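Local coordinates for protein (S)-ureidoglycine aminohydrolase (Escherichia coli, PDB 1RC6) that hydrolyses (S)-ureidoglycine to (S)-ureidoglycolate and ammonia with manganese as cofactor, a stereospecific step of anaerobic allantoin breakdown, at residues Y194-Y205 / Y227-G238. Residues are numbered along the deposited sequence; the frame is centred on the assembly and turned at random.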
loop_
_atom_site.group_PDB
_atom_site.type_symbol
_atom_site.label_atom_id
_atom_site.label_comp_id
_atom_site.label_asym_id
_atom_site.label_seq_id
_atom_site.Cartn_x
_atom_site.Cartn_y
_atom_site.Cartn_z
ATOM N N TYR A 194 15.008 -7.687 -6.601
ATOM C CA TYR A 194 14.947 -6.490 -5.774
ATOM C C TYR A 194 15.877 -6.608 -4.569
ATOM O O TYR A 194 16.043 -7.692 -4.009
ATOM C CB TYR A 194 13.497 -6.257 -5.320
ATOM C CG TYR A 194 13.288 -5.175 -4.269
ATOM C CD1 TYR A 194 12.969 -5.508 -2.946
ATOM C CD2 TYR A 194 13.371 -3.820 -4.601
ATOM C CE1 TYR A 194 12.731 -4.515 -1.981
ATOM C CE2 TYR A 194 13.136 -2.823 -3.643
ATOM C CZ TYR A 194 12.817 -3.177 -2.338
ATOM O OH TYR A 194 12.581 -2.200 -1.398
ATOM N N ILE A 195 16.495 -5.486 -4.204
ATOM C CA ILE A 195 17.399 -5.391 -3.054
ATOM C C ILE A 195 17.471 -3.925 -2.623
ATOM O O ILE A 195 17.272 -3.029 -3.443
ATOM C CB ILE A 195 18.857 -5.882 -3.372
ATOM C CG1 ILE A 195 19.343 -5.310 -4.705
ATOM C CG2 ILE A 195 18.914 -7.403 -3.370
ATOM C CD1 ILE A 195 18.772 -6.000 -5.936
ATOM N N GLU A 196 17.738 -3.678 -1.343
ATOM C CA GLU A 196 17.836 -2.307 -0.848
ATOM C C GLU A 196 18.065 -2.225 0.665
ATOM O O GLU A 196 17.695 -3.125 1.420
ATOM C CB GLU A 196 16.564 -1.519 -1.196
ATOM C CG GLU A 196 16.751 -0.004 -1.172
ATOM C CD GLU A 196 15.449 0.763 -0.986
ATOM O OE1 GLU A 196 14.460 0.452 -1.681
ATOM O OE2 GLU A 196 15.414 1.688 -0.150
ATOM N N THR A 197 18.687 -1.128 1.089
ATOM C CA THR A 197 18.957 -0.852 2.497
ATOM C C THR A 197 18.412 0.558 2.688
ATOM O O THR A 197 18.527 1.389 1.785
ATOM C CB THR A 197 20.454 -0.886 2.784
ATOM O OG1 THR A 197 20.990 -2.125 2.302
ATOM C CG2 THR A 197 20.716 -0.763 4.287
ATOM N N HIS A 198 17.841 0.856 3.849
ATOM C CA HIS A 198 17.236 2.172 4.001
ATOM C C HIS A 198 16.874 2.618 5.408
ATOM O O HIS A 198 16.532 1.805 6.266
ATOM C CB HIS A 198 15.972 2.181 3.151
ATOM C CG HIS A 198 15.180 0.914 3.270
ATOM N ND1 HIS A 198 14.484 0.576 4.411
ATOM C CD2 HIS A 198 15.049 -0.138 2.426
ATOM C CE1 HIS A 198 13.961 -0.629 4.267
ATOM N NE2 HIS A 198 14.290 -1.084 3.071
ATOM N N VAL A 199 16.934 3.929 5.621
ATOM C CA VAL A 199 16.560 4.533 6.897
ATOM C C VAL A 199 15.030 4.635 6.884
ATOM O O VAL A 199 14.379 4.630 7.931
ATOM C CB VAL A 199 17.157 5.962 7.052
ATOM C CG1 VAL A 199 16.495 6.697 8.217
ATOM C CG2 VAL A 199 18.657 5.877 7.279
ATOM N N GLN A 200 14.463 4.717 5.682
ATOM C CA GLN A 200 13.018 4.826 5.522
ATOM C C GLN A 200 12.310 3.478 5.547
ATOM O O GLN A 200 12.789 2.491 4.982
ATOM C CB GLN A 200 12.658 5.548 4.210
ATOM C CG GLN A 200 13.822 6.159 3.428
ATOM C CD GLN A 200 14.646 5.121 2.678
ATOM O OE1 GLN A 200 14.110 4.336 1.889
ATOM N NE2 GLN A 200 15.956 5.117 2.916
ATOM N N GLU A 201 11.156 3.457 6.207
ATOM C CA GLU A 201 10.335 2.257 6.311
ATOM C C GLU A 201 9.703 1.963 4.953
ATOM O O GLU A 201 9.792 2.760 4.019
ATOM C CB GLU A 201 9.203 2.478 7.308
ATOM C CG GLU A 201 9.608 3.093 8.622
ATOM C CD GLU A 201 8.494 3.944 9.214
ATOM O OE1 GLU A 201 8.550 4.234 10.423
ATOM O OE2 GLU A 201 7.568 4.335 8.470
ATOM N N HIS A 202 9.051 0.815 4.858
ATOM C CA HIS A 202 8.369 0.433 3.638
ATOM C C HIS A 202 7.203 -0.453 4.028
ATOM O O HIS A 202 7.269 -1.174 5.020
ATOM C CB HIS A 202 9.302 -0.337 2.692
ATOM C CG HIS A 202 10.335 0.518 2.031
ATOM N ND1 HIS A 202 10.019 1.679 1.355
ATOM C CD2 HIS A 202 11.680 0.389 1.943
ATOM C CE1 HIS A 202 11.124 2.227 0.881
ATOM N NE2 HIS A 202 12.146 1.464 1.223
ATOM N N GLY A 203 6.130 -0.373 3.257
ATOM C CA GLY A 203 4.971 -1.200 3.508
ATOM C C GLY A 203 4.645 -1.781 2.151
ATOM O O GLY A 203 4.265 -1.048 1.249
ATOM N N ALA A 204 4.807 -3.083 1.970
ATOM C CA ALA A 204 4.520 -3.643 0.667
ATOM C C ALA A 204 3.428 -4.682 0.705
ATOM O O ALA A 204 3.350 -5.493 1.630
ATOM C CB ALA A 204 5.772 -4.237 0.075
ATOM N N TYR A 205 2.571 -4.629 -0.302
ATOM C CA TYR A 205 1.483 -5.576 -0.457
ATOM C C TYR A 205 1.740 -6.233 -1.803
ATOM O O TYR A 205 1.820 -5.550 -2.826
ATOM C CB TYR A 205 0.134 -4.873 -0.497
ATOM C CG TYR A 205 -1.020 -5.820 -0.721
ATOM C CD1 TYR A 205 -1.483 -6.643 0.311
ATOM C CD2 TYR A 205 -1.651 -5.905 -1.964
ATOM C CE1 TYR A 205 -2.549 -7.524 0.110
ATOM C CE2 TYR A 205 -2.717 -6.784 -2.174
ATOM C CZ TYR A 205 -3.161 -7.589 -1.134
ATOM O OH TYR A 205 -4.221 -8.453 -1.337
ATOM N N TYR A 227 1.636 -9.249 2.879
ATOM C CA TYR A 227 1.986 -7.879 3.192
ATOM C C TYR A 227 3.292 -7.908 3.943
ATOM O O TYR A 227 3.497 -8.765 4.783
ATOM C CB TYR A 227 0.935 -7.214 4.074
ATOM C CG TYR A 227 1.331 -5.808 4.457
ATOM C CD1 TYR A 227 1.202 -4.756 3.553
ATOM C CD2 TYR A 227 1.893 -5.541 5.701
ATOM C CE1 TYR A 227 1.628 -3.464 3.882
ATOM C CE2 TYR A 227 2.320 -4.262 6.049
ATOM C CZ TYR A 227 2.186 -3.232 5.138
ATOM O OH TYR A 227 2.606 -1.979 5.491
ATOM N N ILE A 228 4.167 -6.955 3.668
ATOM C CA ILE A 228 5.447 -6.942 4.340
ATOM C C ILE A 228 5.825 -5.575 4.875
ATOM O O ILE A 228 5.793 -4.584 4.144
ATOM C CB ILE A 228 6.558 -7.374 3.384
ATOM C CG1 ILE A 228 6.150 -8.647 2.658
ATOM C CG2 ILE A 228 7.853 -7.572 4.151
ATOM C CD1 ILE A 228 7.105 -9.025 1.563
ATOM N N PHE A 229 6.189 -5.529 6.151
ATOM C CA PHE A 229 6.628 -4.284 6.759
ATOM C C PHE A 229 8.142 -4.292 6.921
ATOM O O PHE A 229 8.677 -5.042 7.727
ATOM C CB PHE A 229 6.008 -4.070 8.135
ATOM C CG PHE A 229 6.613 -2.916 8.875
ATOM C CD1 PHE A 229 7.325 -3.120 10.050
ATOM C CD2 PHE A 229 6.495 -1.616 8.375
ATOM C CE1 PHE A 229 7.913 -2.041 10.726
ATOM C CE2 PHE A 229 7.075 -0.538 9.032
ATOM C CZ PHE A 229 7.785 -0.747 10.210
ATOM N N MET A 230 8.819 -3.450 6.154
ATOM C CA MET A 230 10.269 -3.345 6.200
ATOM C C MET A 230 10.595 -2.114 7.040
ATOM O O MET A 230 10.425 -0.980 6.590
ATOM C CB MET A 230 10.806 -3.175 4.780
ATOM C CG MET A 230 10.375 -4.257 3.787
ATOM S SD MET A 230 10.685 -3.757 2.051
ATOM C CE MET A 230 9.547 -4.799 1.152
ATOM N N GLY A 231 11.059 -2.337 8.262
ATOM C CA GLY A 231 11.375 -1.230 9.148
ATOM C C GLY A 231 12.576 -0.374 8.779
ATOM O O GLY A 231 13.303 -0.659 7.826
ATOM N N ALA A 232 12.779 0.691 9.546
ATOM C CA ALA A 232 13.894 1.601 9.317
ATOM C C ALA A 232 15.228 0.920 9.649
ATOM O O ALA A 232 15.391 0.315 10.721
ATOM C CB ALA A 232 13.717 2.862 10.158
ATOM N N TYR A 233 16.172 1.031 8.719
ATOM C CA TYR A 233 17.491 0.437 8.862
ATOM C C TYR A 233 17.408 -1.077 8.712
ATOM O O TYR A 233 17.795 -1.816 9.608
ATOM C CB TYR A 233 18.085 0.784 10.223
ATOM C CG TYR A 233 18.293 2.261 10.463
ATOM C CD1 TYR A 233 19.384 2.940 9.916
ATOM C CD2 TYR A 233 17.415 2.975 11.271
ATOM C CE1 TYR A 233 19.597 4.293 10.175
ATOM C CE2 TYR A 233 17.608 4.323 11.536
ATOM C CZ TYR A 233 18.698 4.984 10.993
ATOM O OH TYR A 233 18.866 6.329 11.285
ATOM N N SER A 234 16.898 -1.535 7.574
ATOM C CA SER A 234 16.785 -2.963 7.305
ATOM C C SER A 234 17.220 -3.247 5.866
ATOM O O SER A 234 17.189 -2.347 5.021
ATOM C CB SER A 234 15.338 -3.425 7.522
ATOM O OG SER A 234 14.432 -2.781 6.637
ATOM N N LEU A 235 17.641 -4.482 5.587
ATOM C CA LEU A 235 18.058 -4.849 4.232
ATOM C C LEU A 235 17.070 -5.801 3.578
ATOM O O LEU A 235 16.795 -6.881 4.100
ATOM C CB LEU A 235 19.444 -5.496 4.237
ATOM C CG LEU A 235 19.795 -6.287 2.959
ATOM C CD1 LEU A 235 19.581 -5.438 1.711
ATOM C CD2 LEU A 235 21.235 -6.751 3.041
ATOM N N GLN A 236 16.562 -5.399 2.417
ATOM C CA GLN A 236 15.587 -6.192 1.684
ATOM C C GLN A 236 16.185 -6.826 0.432
ATOM O O GLN A 236 17.273 -6.466 -0.007
ATOM C CB GLN A 236 14.401 -5.308 1.284
ATOM C CG GLN A 236 14.020 -4.255 2.330
ATOM C CD GLN A 236 13.520 -4.856 3.637
ATOM O OE1 GLN A 236 13.352 -4.148 4.631
ATOM N NE2 GLN A 236 13.271 -6.163 3.637
ATOM N N ALA A 237 15.450 -7.769 -0.142
ATOM C CA ALA A 237 15.874 -8.460 -1.345
ATOM C C ALA A 237 14.806 -9.470 -1.747
ATOM O O ALA A 237 14.221 -10.136 -0.893
ATOM C CB ALA A 237 17.193 -9.163 -1.103
ATOM N N GLY A 238 14.544 -9.581 -3.044
ATOM C CA GLY A 238 13.537 -10.522 -3.503
ATOM C C GLY A 238 13.653 -10.747 -4.992
ATOM O O GLY A 238 14.361 -10.009 -5.676
#
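Tyr227 OH lies 3.2 Å from Gly203 CA on the neighbouring strand and is gripped by two hydrogen bonds, with Ser51 OG and Asp61 OD1. The ring reaches there because CG stands opposite the backbone N (chi1 177°), which sends it past Ala204 O and over the adjoining strand. Glycine suits position 203, since a CB here would probably run into this hydroxyl. A phenylalanine in place of Tyr227 would probably leave Ser51 and Asp61 without their common partner and open a gap beside Gly203.

Beneath these side chains, strand 202-205 pairs antiparallel with 227-230: Ile228 N donates to Ala204 O (2.6 Å), and Ala204 N returns a nearly straight bond to Ile228 O (2.8 Å, 174°). On the other face, Met230, extended beyond CG, lays SD alongside His202 CB (3.7 Å) and ends with CE against Ala204 CB (4.0 Å); a long flexible thioether suits this inward-facing place.

Strands 194-198 and 234-238 form the second antiparallel pair, with Gln236 N bonded to Glu196 O (2.7 Å). Inside, Gln236 CG lies at the edge of the His198 ring. Ser234 O lies over one face of that imidazole and His202 CD2 over the opposite face. His202 ND1 is hydrogen-bonded to Ser252 O, which helps to set the rotation of its ring and is consistent with NE2 serving as a manganese ligand. Where the two loops pass from one sheet to the other, Val199 CG2 packs on Tyr233 CE1 (3.4 Å).

Glu196, His198, His202 and Gln236 thus share the inner side of two facing sheets, consistent with their probable role as manganese ligands, in the arrangement characteristic of the cupin beta-barrel.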